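PDB 4P47: TRAP dicarboxylate transporter, DctP subunit from Ochrobactrum anthropi, which probably binds a small organic solute in the periplasm and delivers it to the membrane subunits of a TRAP transporter for uptake. Local coordinates for residues L194-L199 / I219-Y224; L230-H235 / T281-I286; H159-A162 / D166-G169; D109-F114 / V181-A186. All coordinates share one frame; numbering follows the deposited sequence.

Interaction 1: L194-L199 / I219-Y224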
loop_
_atom_site.group_PDB
_atom_site.type_symbol
_atom_site.label_atom_id
_atom_site.label_comp_id
_atom_site.label_asym_id
_atom_site.label_seq_id
_atom_site.Cartn_x
_atom_site.Cartn_y
_atom_site.Cartn_z
ATOM N N LEU A 194 10.765 -15.983 3.226
ATOM C CA LEU A 194 11.690 -16.239 2.145
ATOM C C LEU A 194 12.075 -14.944 1.461
ATOM O O LEU A 194 11.199 -14.152 1.150
ATOM C CB LEU A 194 11.054 -17.172 1.116
ATOM C CG LEU A 194 12.007 -17.710 0.052
ATOM C CD1 LEU A 194 12.955 -18.715 0.677
ATOM C CD2 LEU A 194 11.228 -18.329 -1.076
ATOM N N PRO A 195 13.387 -14.725 1.223
ATOM C CA PRO A 195 13.780 -13.545 0.447
ATOM C C PRO A 195 13.119 -13.522 -0.926
ATOM O O PRO A 195 12.993 -14.554 -1.592
ATOM C CB PRO A 195 15.298 -13.705 0.315
ATOM C CG PRO A 195 15.686 -14.544 1.496
ATOM C CD PRO A 195 14.554 -15.497 1.679
ATOM N N TYR A 196 12.672 -12.352 -1.346
ATOM C CA TYR A 196 11.886 -12.243 -2.563
ATOM C C TYR A 196 12.605 -12.834 -3.783
ATOM O O TYR A 196 11.974 -13.462 -4.647
ATOM C CB TYR A 196 11.516 -10.787 -2.846
ATOM C CG TYR A 196 10.514 -10.623 -3.961
ATOM C CD1 TYR A 196 9.169 -10.837 -3.722
ATOM C CD2 TYR A 196 10.898 -10.250 -5.240
ATOM C CE1 TYR A 196 8.241 -10.697 -4.715
ATOM C CE2 TYR A 196 9.960 -10.109 -6.251
ATOM C CZ TYR A 196 8.631 -10.333 -5.977
ATOM O OH TYR A 196 7.644 -10.185 -6.942
ATOM N N THR A 197 13.917 -12.647 -3.848
ATOM C CA THR A 197 14.686 -13.098 -4.994
ATOM C C THR A 197 14.677 -14.625 -5.140
ATOM O O THR A 197 14.945 -15.149 -6.227
ATOM C CB THR A 197 16.125 -12.537 -4.928
ATOM O OG1 THR A 197 16.766 -12.695 -6.189
ATOM C CG2 THR A 197 16.924 -13.187 -3.862
ATOM N N GLU A 198 14.347 -15.344 -4.072
ATOM C CA GLU A 198 14.307 -16.797 -4.099
ATOM C C GLU A 198 12.912 -17.364 -4.358
ATOM O O GLU A 198 12.747 -18.571 -4.538
ATOM C CB GLU A 198 14.849 -17.364 -2.786
ATOM C CG GLU A 198 16.313 -17.020 -2.582
ATOM C CD GLU A 198 16.874 -17.434 -1.251
ATOM O OE1 GLU A 198 16.131 -17.901 -0.367
ATOM O OE2 GLU A 198 18.094 -17.257 -1.085
ATOM N N LEU A 199 11.908 -16.489 -4.400
ATOM C CA LEU A 199 10.516 -16.901 -4.386
ATOM C C LEU A 199 10.066 -17.624 -5.659
ATOM O O LEU A 199 9.410 -18.654 -5.569
ATOM C CB LEU A 199 9.617 -15.685 -4.095
ATOM C CG LEU A 199 8.106 -15.937 -3.964
ATOM C CD1 LEU A 199 7.791 -17.110 -3.051
ATOM C CD2 LEU A 199 7.419 -14.656 -3.475
ATOM N N ILE A 219 2.990 -10.687 -12.846
ATOM C CA ILE A 219 3.560 -10.448 -14.162
ATOM C C ILE A 219 5.065 -10.172 -14.078
ATOM O O ILE A 219 5.850 -10.818 -14.785
ATOM C CB ILE A 219 2.829 -9.299 -14.859
ATOM C CG1 ILE A 219 1.360 -9.680 -15.138
ATOM C CG2 ILE A 219 3.583 -8.892 -16.125
ATOM C CD1 ILE A 219 1.142 -10.825 -16.093
ATOM N N ASN A 220 5.481 -9.249 -13.217
ATOM C CA ASN A 220 6.876 -8.817 -13.178
ATOM C C ASN A 220 7.841 -9.956 -12.866
ATOM O O ASN A 220 8.909 -10.064 -13.482
ATOM C CB ASN A 220 7.057 -7.673 -12.173
ATOM C CG ASN A 220 6.198 -6.460 -12.504
ATOM O OD1 ASN A 220 5.795 -6.269 -13.650
ATOM N ND2 ASN A 220 5.926 -5.631 -11.501
ATOM N N ALA A 221 7.467 -10.813 -11.920
ATOM C CA ALA A 221 8.302 -11.946 -11.518
ATOM C C ALA A 221 7.920 -13.248 -12.224
ATOM O O ALA A 221 8.477 -14.308 -11.930
ATOM C CB ALA A 221 8.250 -12.128 -10.011
ATOM N N LYS A 222 6.957 -13.183 -13.141
ATOM C CA LYS A 222 6.519 -14.341 -13.923
ATOM C C LYS A 222 5.999 -15.488 -13.067
ATOM O O LYS A 222 6.159 -16.662 -13.370
ATOM C CB LYS A 222 7.635 -14.828 -14.843
ATOM C CG LYS A 222 8.242 -13.711 -15.688
ATOM C CD LYS A 222 9.327 -14.271 -16.618
ATOM C CE LYS A 222 9.974 -13.195 -17.463
ATOM N NZ LYS A 222 9.017 -12.654 -18.452
ATOM N N PHE A 223 5.314 -15.139 -11.990
ATOM C CA PHE A 223 4.768 -16.159 -11.121
ATOM C C PHE A 223 3.668 -16.968 -11.825
ATOM O O PHE A 223 3.361 -18.070 -11.421
ATOM C CB PHE A 223 4.219 -15.542 -9.826
ATOM C CG PHE A 223 5.262 -14.968 -8.895
ATOM C CD1 PHE A 223 6.570 -15.410 -8.876
ATOM C CD2 PHE A 223 4.906 -13.977 -8.003
ATOM C CE1 PHE A 223 7.486 -14.871 -7.993
ATOM C CE2 PHE A 223 5.831 -13.437 -7.126
ATOM C CZ PHE A 223 7.108 -13.885 -7.129
ATOM N N TYR A 224 3.110 -16.428 -12.918
ATOM C CA TYR A 224 2.131 -17.161 -13.698
ATOM C C TYR A 224 2.743 -18.439 -14.306
ATOM O O TYR A 224 1.997 -19.326 -14.703
ATOM C CB TYR A 224 1.538 -16.268 -14.800
ATOM C CG TYR A 224 2.566 -15.693 -15.751
ATOM C CD1 TYR A 224 3.044 -16.446 -16.828
ATOM C CD2 TYR A 224 3.061 -14.414 -15.584
ATOM C CE1 TYR A 224 3.982 -15.915 -17.689
ATOM C CE2 TYR A 224 4.003 -13.877 -16.436
ATOM C CZ TYR A 224 4.464 -14.636 -17.493
ATOM O OH TYR A 224 5.407 -14.100 -18.347
#
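At the Schellman motif that ends helix 216-220, Phe223 emerges to meet Tyr196 and Leu199 in the first turn of helix 196-205. The contact is a small apolar junction, with no hydrogen bond from one segment to the other. Leu199 meets the far end of the Phe223 ring at about a right angle, its CD2 lying 3.7 Å from Phe223 CZ. The tyrosine comes in from another quarter: its ring is inclined to that of Phe223, and Tyr196 CZ stands 4.0 Å from Phe223 CZ. With CG anti to the backbone N (chi1 -170°), Tyr196 sends its ring across to the other segment, where the OH oxygen sits 3.7 Å from Ala221 CB and equally near Phe223 CE2. That hydroxyl also has a polar mate, a hydrogen bond with Asn217 ND2, earlier in helix 216-220. In this Schellman turn Lys222 takes positive phi (59°) and ends the helix, with Lys222 N bonded to Ile219 O at 3.1 Å. After the turn, Ala221 CB lies over one face of the Phe223 ring, 3.5 Å above its plane and toward the rim, while Leu203 and Gln211 add further neighbours to the phenylalanine. Replacing Phe223 with an alanine would probably open a gap beside Leu199 CD2 and leave the Tyr196 ring without its main apolar neighbour across the contact. Arg173 of strand 171-173 touches both Tyr196 and Leu199.

Interaction 2: L230-H235 / T281-I286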
loop_
_atom_site.group_PDB
_atom_site.type_symbol
_atom_site.label_atom_id
_atom_site.label_comp_id
_atom_site.label_asym_id
_atom_site.label_seq_id
_atom_site.Cartn_x
_atom_site.Cartn_y
_atom_site.Cartn_z
ATOM N N LEU A 230 -5.112 -17.642 -8.708
ATOM C CA LEU A 230 -5.118 -16.329 -8.062
ATOM C C LEU A 230 -6.487 -16.085 -7.465
ATOM O O LEU A 230 -7.500 -16.298 -8.146
ATOM C CB LEU A 230 -4.839 -15.211 -9.098
ATOM C CG LEU A 230 -5.090 -13.763 -8.662
ATOM C CD1 LEU A 230 -4.204 -13.374 -7.470
ATOM C CD2 LEU A 230 -4.861 -12.760 -9.775
ATOM N N THR A 231 -6.525 -15.663 -6.202
ATOM C CA THR A 231 -7.742 -15.146 -5.608
ATOM C C THR A 231 -7.535 -13.705 -5.258
ATOM O O THR A 231 -6.509 -13.329 -4.669
ATOM C CB THR A 231 -8.131 -15.909 -4.349
ATOM O OG1 THR A 231 -8.412 -17.255 -4.737
ATOM C CG2 THR A 231 -9.393 -15.316 -3.688
ATOM N N LEU A 232 -8.514 -12.882 -5.626
ATOM C CA LEU A 232 -8.507 -11.478 -5.260
ATOM C C LEU A 232 -8.981 -11.361 -3.809
ATOM O O LEU A 232 -10.075 -10.878 -3.519
ATOM C CB LEU A 232 -9.375 -10.677 -6.228
ATOM C CG LEU A 232 -8.976 -10.787 -7.707
ATOM C CD1 LEU A 232 -9.802 -9.816 -8.566
ATOM C CD2 LEU A 232 -7.478 -10.553 -7.921
ATOM N N THR A 233 -8.163 -11.850 -2.893
ATOM C CA THR A 233 -8.515 -11.844 -1.468
ATOM C C THR A 233 -8.599 -10.432 -0.915
ATOM O O THR A 233 -9.334 -10.190 0.035
ATOM C CB THR A 233 -7.453 -12.591 -0.662
ATOM O OG1 THR A 233 -6.176 -12.194 -1.138
ATOM C CG2 THR A 233 -7.586 -14.098 -0.795
ATOM N N ARG A 234 -7.840 -9.507 -1.492
ATOM C CA ARG A 234 -7.733 -8.156 -0.965
ATOM C C ARG A 234 -7.546 -8.187 0.562
ATOM O O ARG A 234 -8.115 -7.391 1.310
ATOM C CB ARG A 234 -8.929 -7.291 -1.394
ATOM C CG ARG A 234 -9.031 -7.134 -2.898
ATOM C CD ARG A 234 -10.011 -6.051 -3.301
ATOM N NE ARG A 234 -10.096 -5.949 -4.756
ATOM C CZ ARG A 234 -10.970 -6.603 -5.506
ATOM N NH1 ARG A 234 -11.870 -7.404 -4.960
ATOM N NH2 ARG A 234 -10.954 -6.446 -6.821
ATOM N N HIS A 235 -6.716 -9.103 1.030
ATOM C CA HIS A 235 -6.590 -9.329 2.462
ATOM C C HIS A 235 -5.933 -8.159 3.165
ATOM O O HIS A 235 -6.134 -7.992 4.364
ATOM C CB HIS A 235 -5.876 -10.653 2.785
ATOM C CG HIS A 235 -4.537 -10.789 2.138
ATOM N ND1 HIS A 235 -4.384 -11.375 0.906
ATOM C CD2 HIS A 235 -3.301 -10.405 2.536
ATOM C CE1 HIS A 235 -3.108 -11.348 0.568
ATOM N NE2 HIS A 235 -2.426 -10.768 1.534
ATOM N N THR A 281 -5.161 -3.775 -16.646
ATOM C CA THR A 281 -4.424 -4.399 -17.733
ATOM C C THR A 281 -3.635 -5.606 -17.232
ATOM O O THR A 281 -3.564 -6.633 -17.895
ATOM C CB THR A 281 -3.493 -3.376 -18.384
ATOM O OG1 THR A 281 -4.300 -2.335 -18.934
ATOM C CG2 THR A 281 -2.675 -4.009 -19.488
ATOM N N ALA A 282 -3.052 -5.505 -16.053
ATOM C CA ALA A 282 -2.349 -6.625 -15.450
ATOM C C ALA A 282 -3.258 -7.824 -15.282
ATOM O O ALA A 282 -2.873 -8.955 -15.543
ATOM C CB ALA A 282 -1.798 -6.227 -14.103
ATOM N N LEU A 283 -4.458 -7.571 -14.781
ATOM C CA LEU A 283 -5.420 -8.648 -14.622
ATOM C C LEU A 283 -5.816 -9.255 -15.972
ATOM O O LEU A 283 -5.955 -10.485 -16.079
ATOM C CB LEU A 283 -6.631 -8.173 -13.841
ATOM C CG LEU A 283 -6.417 -8.162 -12.340
ATOM C CD1 LEU A 283 -7.516 -7.362 -11.673
ATOM C CD2 LEU A 283 -6.374 -9.603 -11.809
ATOM N N ASP A 284 -5.966 -8.422 -17.000
ATOM C CA ASP A 284 -6.195 -8.937 -18.349
ATOM C C ASP A 284 -5.084 -9.905 -18.733
ATOM O O ASP A 284 -5.348 -11.012 -19.235
ATOM C CB ASP A 284 -6.199 -7.788 -19.369
ATOM C CG ASP A 284 -7.394 -6.853 -19.236
ATOM O OD1 ASP A 284 -8.465 -7.299 -18.771
ATOM O OD2 ASP A 284 -7.259 -5.677 -19.653
ATOM N N GLU A 285 -3.844 -9.487 -18.504
ATOM C CA GLU A 285 -2.677 -10.279 -18.847
ATOM C C GLU A 285 -2.624 -11.561 -18.042
ATOM O O GLU A 285 -2.372 -12.632 -18.580
ATOM C CB GLU A 285 -1.416 -9.443 -18.672
ATOM C CG GLU A 285 -1.378 -8.317 -19.698
ATOM C CD GLU A 285 -0.348 -7.265 -19.408
ATOM O OE1 GLU A 285 0.296 -7.310 -18.340
ATOM O OE2 GLU A 285 -0.177 -6.375 -20.275
ATOM N N ILE A 286 -2.883 -11.469 -16.747
ATOM C CA ILE A 286 -2.884 -12.643 -15.884
ATOM C C ILE A 286 -3.881 -13.701 -16.392
ATOM O O ILE A 286 -3.568 -14.895 -16.477
ATOM C CB ILE A 286 -3.190 -12.227 -14.437
ATOM C CG1 ILE A 286 -1.979 -11.459 -13.882
ATOM C CG2 ILE A 286 -3.510 -13.425 -13.575
ATOM C CD1 ILE A 286 -2.248 -10.708 -12.569
#
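Thr233 OG1 and His235 ND1 lie 2.8 Å apart in a hydrogen bond that joins two side chains of strand 229-245, and either could be the donor. The other ring nitrogen, His235 NE2, is hydrogen-bonded to Glu212 OE1, so the imidazole is held at both nitrogens, which should restrain its rotation. The contact with helix 254-288, by contrast, is entirely apolar. Leu230 CD2 serves two partners, standing 4.0 Å from Leu283 CD2 and 4.1 Å from Ile286 CG2; Leu230 crosses each of these side chains at roughly a right angle. Helices of this great length are a hallmark of TRAP solute-binding proteins, and here one end of the helix rests on the sheet, running roughly antiparallel to the strand (151° between the two segments), their segment axes 12.0 Å apart at closest approach. Leu283, one turn before Ile286, also receives Leu232, whose CD2 is 4.2 Å from Leu283 CD2. The CG2 branch of Ile286, anti to the backbone N, is the one that meets Leu230. At Leu232 the backbone makes an inverse gamma turn, closed by a weak bond from Thr233 N to Thr231 O, while Ile218 of helix 216-220 touches both Leu230 and Ile286.

Interaction 3: H159-A162 / D166-G169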
loop_
_atom_site.group_PDB
_atom_site.type_symbol
_atom_site.label_atom_id
_atom_site.label_comp_id
_atom_site.label_asym_id
_atom_site.label_seq_id
_atom_site.Cartn_x
_atom_site.Cartn_y
_atom_site.Cartn_z
ATOM N N HIS A 159 -4.811 -25.431 -5.472
ATOM C CA HIS A 159 -6.245 -25.442 -5.794
ATOM C C HIS A 159 -6.830 -24.052 -5.639
ATOM O O HIS A 159 -6.250 -23.216 -4.950
ATOM C CB HIS A 159 -7.012 -26.409 -4.891
ATOM C CG HIS A 159 -6.769 -26.187 -3.429
ATOM N ND1 HIS A 159 -6.061 -27.075 -2.645
ATOM C CD2 HIS A 159 -7.120 -25.168 -2.613
ATOM C CE1 HIS A 159 -6.005 -26.620 -1.410
ATOM N NE2 HIS A 159 -6.634 -25.459 -1.362
ATOM N N PRO A 160 -7.994 -23.786 -6.254
ATOM C CA PRO A 160 -8.586 -22.462 -6.065
ATOM C C PRO A 160 -8.885 -22.171 -4.583
ATOM O O PRO A 160 -9.226 -23.081 -3.813
ATOM C CB PRO A 160 -9.889 -22.538 -6.881
ATOM C CG PRO A 160 -9.670 -23.627 -7.873
ATOM C CD PRO A 160 -8.736 -24.599 -7.232
ATOM N N VAL A 161 -8.734 -20.912 -4.191
ATOM C CA VAL A 161 -9.102 -20.458 -2.858
ATOM C C VAL A 161 -10.339 -19.567 -2.929
ATOM O O VAL A 161 -10.329 -18.452 -3.478
ATOM C CB VAL A 161 -7.940 -19.723 -2.202
ATOM C CG1 VAL A 161 -8.426 -19.002 -0.951
ATOM C CG2 VAL A 161 -6.835 -20.702 -1.877
ATOM N N ALA A 162 -11.425 -20.056 -2.355
ATOM C CA ALA A 162 -12.680 -19.308 -2.357
ATOM C C ALA A 162 -13.232 -19.067 -0.943
ATOM O O ALA A 162 -14.233 -18.355 -0.761
ATOM C CB ALA A 162 -13.694 -20.034 -3.225
ATOM N N ASP A 166 -10.237 -23.575 2.225
ATOM C CA ASP A 166 -9.335 -23.749 1.076
ATOM C C ASP A 166 -7.900 -23.310 1.384
ATOM O O ASP A 166 -6.953 -23.698 0.688
ATOM C CB ASP A 166 -9.838 -22.975 -0.149
ATOM C CG ASP A 166 -11.221 -23.409 -0.606
ATOM O OD1 ASP A 166 -11.657 -24.516 -0.222
ATOM O OD2 ASP A 166 -11.852 -22.636 -1.365
ATOM N N ILE A 167 -7.742 -22.462 2.386
ATOM C CA ILE A 167 -6.416 -21.926 2.741
ATOM C C ILE A 167 -5.696 -22.863 3.715
ATOM O O ILE A 167 -4.468 -22.864 3.797
ATOM C CB ILE A 167 -6.525 -20.520 3.371
ATOM C CG1 ILE A 167 -7.156 -19.542 2.382
ATOM C CG2 ILE A 167 -5.173 -19.988 3.810
ATOM C CD1 ILE A 167 -7.590 -18.256 3.020
ATOM N N ALA A 168 -6.476 -23.682 4.424
ATOM C CA ALA A 168 -5.934 -24.585 5.438
ATOM C C ALA A 168 -4.741 -25.369 4.921
ATOM O O ALA A 168 -4.828 -26.057 3.916
ATOM C CB ALA A 168 -7.029 -25.557 5.922
ATOM N N GLY A 169 -3.618 -25.258 5.626
ATOM C CA GLY A 169 -2.434 -26.044 5.358
ATOM C C GLY A 169 -1.542 -25.548 4.236
ATOM O O GLY A 169 -0.459 -26.089 4.025
#
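Two hydrogen bonds tie His159 and Ala162 to Asp166, one to its backbone and one to its side chain. His159 NE2 donates to Asp166 O at 2.7 Å, almost straight at 171°; the oxygen lies in the imidazole plane, and the donor in turn lies in the carbonyl plane on a lone pair. The ring gets there because CG sits between the backbone N and the carbonyl carbon (chi1 53°), which turns the imidazole toward the second segment. The other bond runs from Ala162 N to Asp166 OD2 at 2.8 Å, using the anti lone pair of the carboxylate. A salt bridge engages the second carboxylate oxygen, Asp166 OD1, with Lys163 NZ. Apolar contact completes the junction: Val161 CG1 meets Ile167 CG1 at 3.6 Å, the two side chains crossing at about a right angle, and Val161 CG2 lies 4.1 Å from Asp166 CB. The whole folds the loop after strand 141-156 back against the short helix 164-167 that follows it. Substituting an alanine for His159 would probably leave Asp166 O without this donor and the His159 end of the loop less firmly held. A neutral ring with its proton on NE2 is enough for this bond, and any pull of the carboxylate toward a doubly protonated ring is probably weak, because Lys163 already pairs with OD1.

Interaction 4: D109-F114 / V181-A186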
loop_
_atom_site.group_PDB
_atom_site.type_symbol
_atom_site.label_atom_id
_atom_site.label_comp_id
_atom_site.label_asym_id
_atom_site.label_seq_id
_atom_site.Cartn_x
_atom_site.Cartn_y
_atom_site.Cartn_z
ATOM N N ASP A 109 -2.082 -1.715 7.871
ATOM C CA ASP A 109 -1.821 -3.108 7.529
ATOM C C ASP A 109 -2.914 -4.081 8.012
ATOM O O ASP A 109 -2.830 -5.273 7.746
ATOM C CB ASP A 109 -0.482 -3.548 8.118
ATOM C CG ASP A 109 0.720 -2.987 7.369
ATOM O OD1 ASP A 109 0.602 -2.636 6.177
ATOM O OD2 ASP A 109 1.810 -2.968 7.961
ATOM N N LEU A 110 -3.926 -3.606 8.732
ATOM C CA LEU A 110 -4.956 -4.514 9.245
ATOM C C LEU A 110 -5.733 -5.136 8.090
ATOM O O LEU A 110 -5.899 -4.533 7.042
ATOM C CB LEU A 110 -5.902 -3.768 10.214
ATOM C CG LEU A 110 -5.250 -3.265 11.508
ATOM C CD1 LEU A 110 -6.213 -2.354 12.265
ATOM C CD2 LEU A 110 -4.775 -4.402 12.415
ATOM N N PRO A 111 -6.196 -6.367 8.288
ATOM C CA PRO A 111 -6.821 -7.067 7.154
ATOM C C PRO A 111 -8.248 -6.703 6.760
ATOM O O PRO A 111 -9.098 -6.317 7.580
ATOM C CB PRO A 111 -6.741 -8.549 7.553
ATOM C CG PRO A 111 -6.511 -8.567 9.016
ATOM C CD PRO A 111 -5.900 -7.241 9.430
ATOM N N PHE A 112 -8.501 -6.871 5.465
ATOM C CA PHE A 112 -9.830 -6.747 4.877
ATOM C C PHE A 112 -10.512 -5.402 5.152
ATOM O O PHE A 112 -11.742 -5.328 5.269
ATOM C CB PHE A 112 -10.736 -7.910 5.330
ATOM C CG PHE A 112 -10.173 -9.274 5.029
ATOM C CD1 PHE A 112 -10.089 -9.742 3.722
ATOM C CD2 PHE A 112 -9.719 -10.096 6.046
ATOM C CE1 PHE A 112 -9.575 -10.990 3.452
ATOM C CE2 PHE A 112 -9.212 -11.356 5.768
ATOM C CZ PHE A 112 -9.133 -11.797 4.457
ATOM N N LEU A 113 -9.740 -4.320 5.208
ATOM C CA LEU A 113 -10.326 -2.989 5.432
ATOM C C LEU A 113 -11.198 -2.554 4.252
ATOM O O LEU A 113 -12.327 -2.107 4.449
ATOM C CB LEU A 113 -9.237 -1.925 5.647
ATOM C CG LEU A 113 -8.284 -2.183 6.818
ATOM C CD1 LEU A 113 -7.275 -1.049 6.952
ATOM C CD2 LEU A 113 -9.020 -2.370 8.146
ATOM N N PHE A 114 -10.666 -2.656 3.030
ATOM C CA PHE A 114 -11.313 -2.082 1.861
ATOM C C PHE A 114 -11.570 -3.122 0.793
ATOM O O PHE A 114 -10.755 -4.038 0.603
ATOM C CB PHE A 114 -10.435 -0.973 1.253
ATOM C CG PHE A 114 -9.849 -0.040 2.256
ATOM C CD1 PHE A 114 -10.666 0.706 3.090
ATOM C CD2 PHE A 114 -8.474 0.137 2.339
ATOM C CE1 PHE A 114 -10.122 1.566 4.016
ATOM C CE2 PHE A 114 -7.926 1.004 3.254
ATOM C CZ PHE A 114 -8.759 1.727 4.100
ATOM N N VAL A 181 1.778 -12.212 9.620
ATOM C CA VAL A 181 2.024 -13.533 10.187
ATOM C C VAL A 181 0.815 -13.974 11.019
ATOM O O VAL A 181 0.371 -15.121 10.917
ATOM C CB VAL A 181 3.305 -13.519 11.041
ATOM C CG1 VAL A 181 3.447 -14.808 11.817
ATOM C CG2 VAL A 181 4.526 -13.311 10.174
ATOM N N ALA A 182 0.264 -13.069 11.825
ATOM C CA ALA A 182 -0.937 -13.387 12.592
ATOM C C ALA A 182 -2.097 -13.735 11.655
ATOM O O ALA A 182 -2.816 -14.712 11.867
ATOM C CB ALA A 182 -1.326 -12.215 13.510
ATOM N N LEU A 183 -2.263 -12.938 10.611
ATOM C CA LEU A 183 -3.355 -13.111 9.647
ATOM C C LEU A 183 -3.313 -14.486 9.000
ATOM O O LEU A 183 -4.300 -15.217 8.987
ATOM C CB LEU A 183 -3.260 -12.030 8.563
ATOM C CG LEU A 183 -4.123 -12.239 7.320
ATOM C CD1 LEU A 183 -5.611 -12.274 7.669
ATOM C CD2 LEU A 183 -3.812 -11.163 6.313
ATOM N N PHE A 184 -2.163 -14.854 8.456
ATOM C CA PHE A 184 -2.119 -16.098 7.702
ATOM C C PHE A 184 -2.196 -17.319 8.612
ATOM O O PHE A 184 -2.817 -18.320 8.255
ATOM C CB PHE A 184 -0.950 -16.077 6.706
ATOM C CG PHE A 184 -1.326 -15.366 5.424
ATOM C CD1 PHE A 184 -1.959 -16.056 4.405
ATOM C CD2 PHE A 184 -1.155 -14.003 5.296
ATOM C CE1 PHE A 184 -2.374 -15.385 3.255
ATOM C CE2 PHE A 184 -1.569 -13.328 4.168
ATOM C CZ PHE A 184 -2.171 -14.013 3.158
ATOM N N ASN A 185 -1.643 -17.221 9.816
ATOM C CA ASN A 185 -1.855 -18.302 10.800
ATOM C C ASN A 185 -3.329 -18.415 11.169
ATOM O O ASN A 185 -3.847 -19.515 11.282
ATOM C CB ASN A 185 -1.006 -18.115 12.054
ATOM C CG ASN A 185 0.391 -18.600 11.883
ATOM O OD1 ASN A 185 0.657 -19.794 11.901
ATOM N ND2 ASN A 185 1.311 -17.685 11.718
ATOM N N ALA A 186 -4.012 -17.294 11.365
ATOM C CA ALA A 186 -5.440 -17.312 11.680
ATOM C C ALA A 186 -6.253 -17.957 10.562
ATOM O O ALA A 186 -7.328 -18.526 10.805
ATOM C CB ALA A 186 -5.948 -15.885 11.942
#
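Pro111 and Phe112 make a buried, purely apolar contact with Leu183, where the loop before helix 117-125 lies against helix 178-186. That helix is the connector of a beta-alpha-beta crossover, since strands 171-173 and 190-192 on its two sides in sequence pair in parallel; such units build the lobes of periplasmic binding proteins. A single leucine carries the helix side of the contact. Its CG stands anti to the backbone N (chi1 167°), which sends both methyls out toward the loop. Leu183 CD1 lies 3.9 Å from Pro111 CB, and the same methyl is 4.0 Å from Pro111 CG, alongside the pyrrolidine ring. The other branch also takes part, Leu183 CD2 approaching Pro111 CB at 4.1 Å, and the two side chains pass each other in opposite directions. Phe112 adds one rim atom, CE2, at 4.2 Å from Leu183 CD1, with its ring set obliquely to the leucine. Positive phi at Phe112 turns the loop here, and the residue is held from outside by a backbone hydrogen bond with His235 and by Arg305 NH2, which bonds to its carbonyl oxygen. Within the helix, Val181 O accepts from two donors of Asn185: the backbone N at 3.1 Å and, from the opposite face of the carbonyl plane, ND2 at 2.8 Å, which stands well above that plane.

In the fold
Interactions 2 and 4 are buried and wholly apolar across their segments, whereas interactions 1 and 3 are only partly buried and lie farther from the centre of the chain. Of these outer two, interaction 1 still relies on rings and methyls, but interaction 3 depends on hydrogen bonds and a carboxylate. Strand 229-245 is the common thread. Its segment 230-235 serves interaction 2, meets interaction 3 where Thr231 OG1 probably bonds to Val161 O, and reaches interaction 4 through the edge-to-face pair of His235 and Phe184. Interaction 1 joins this group by packing alone, Ile219 against Ile286 and Glu285. Interactions 3 and 4 do not touch.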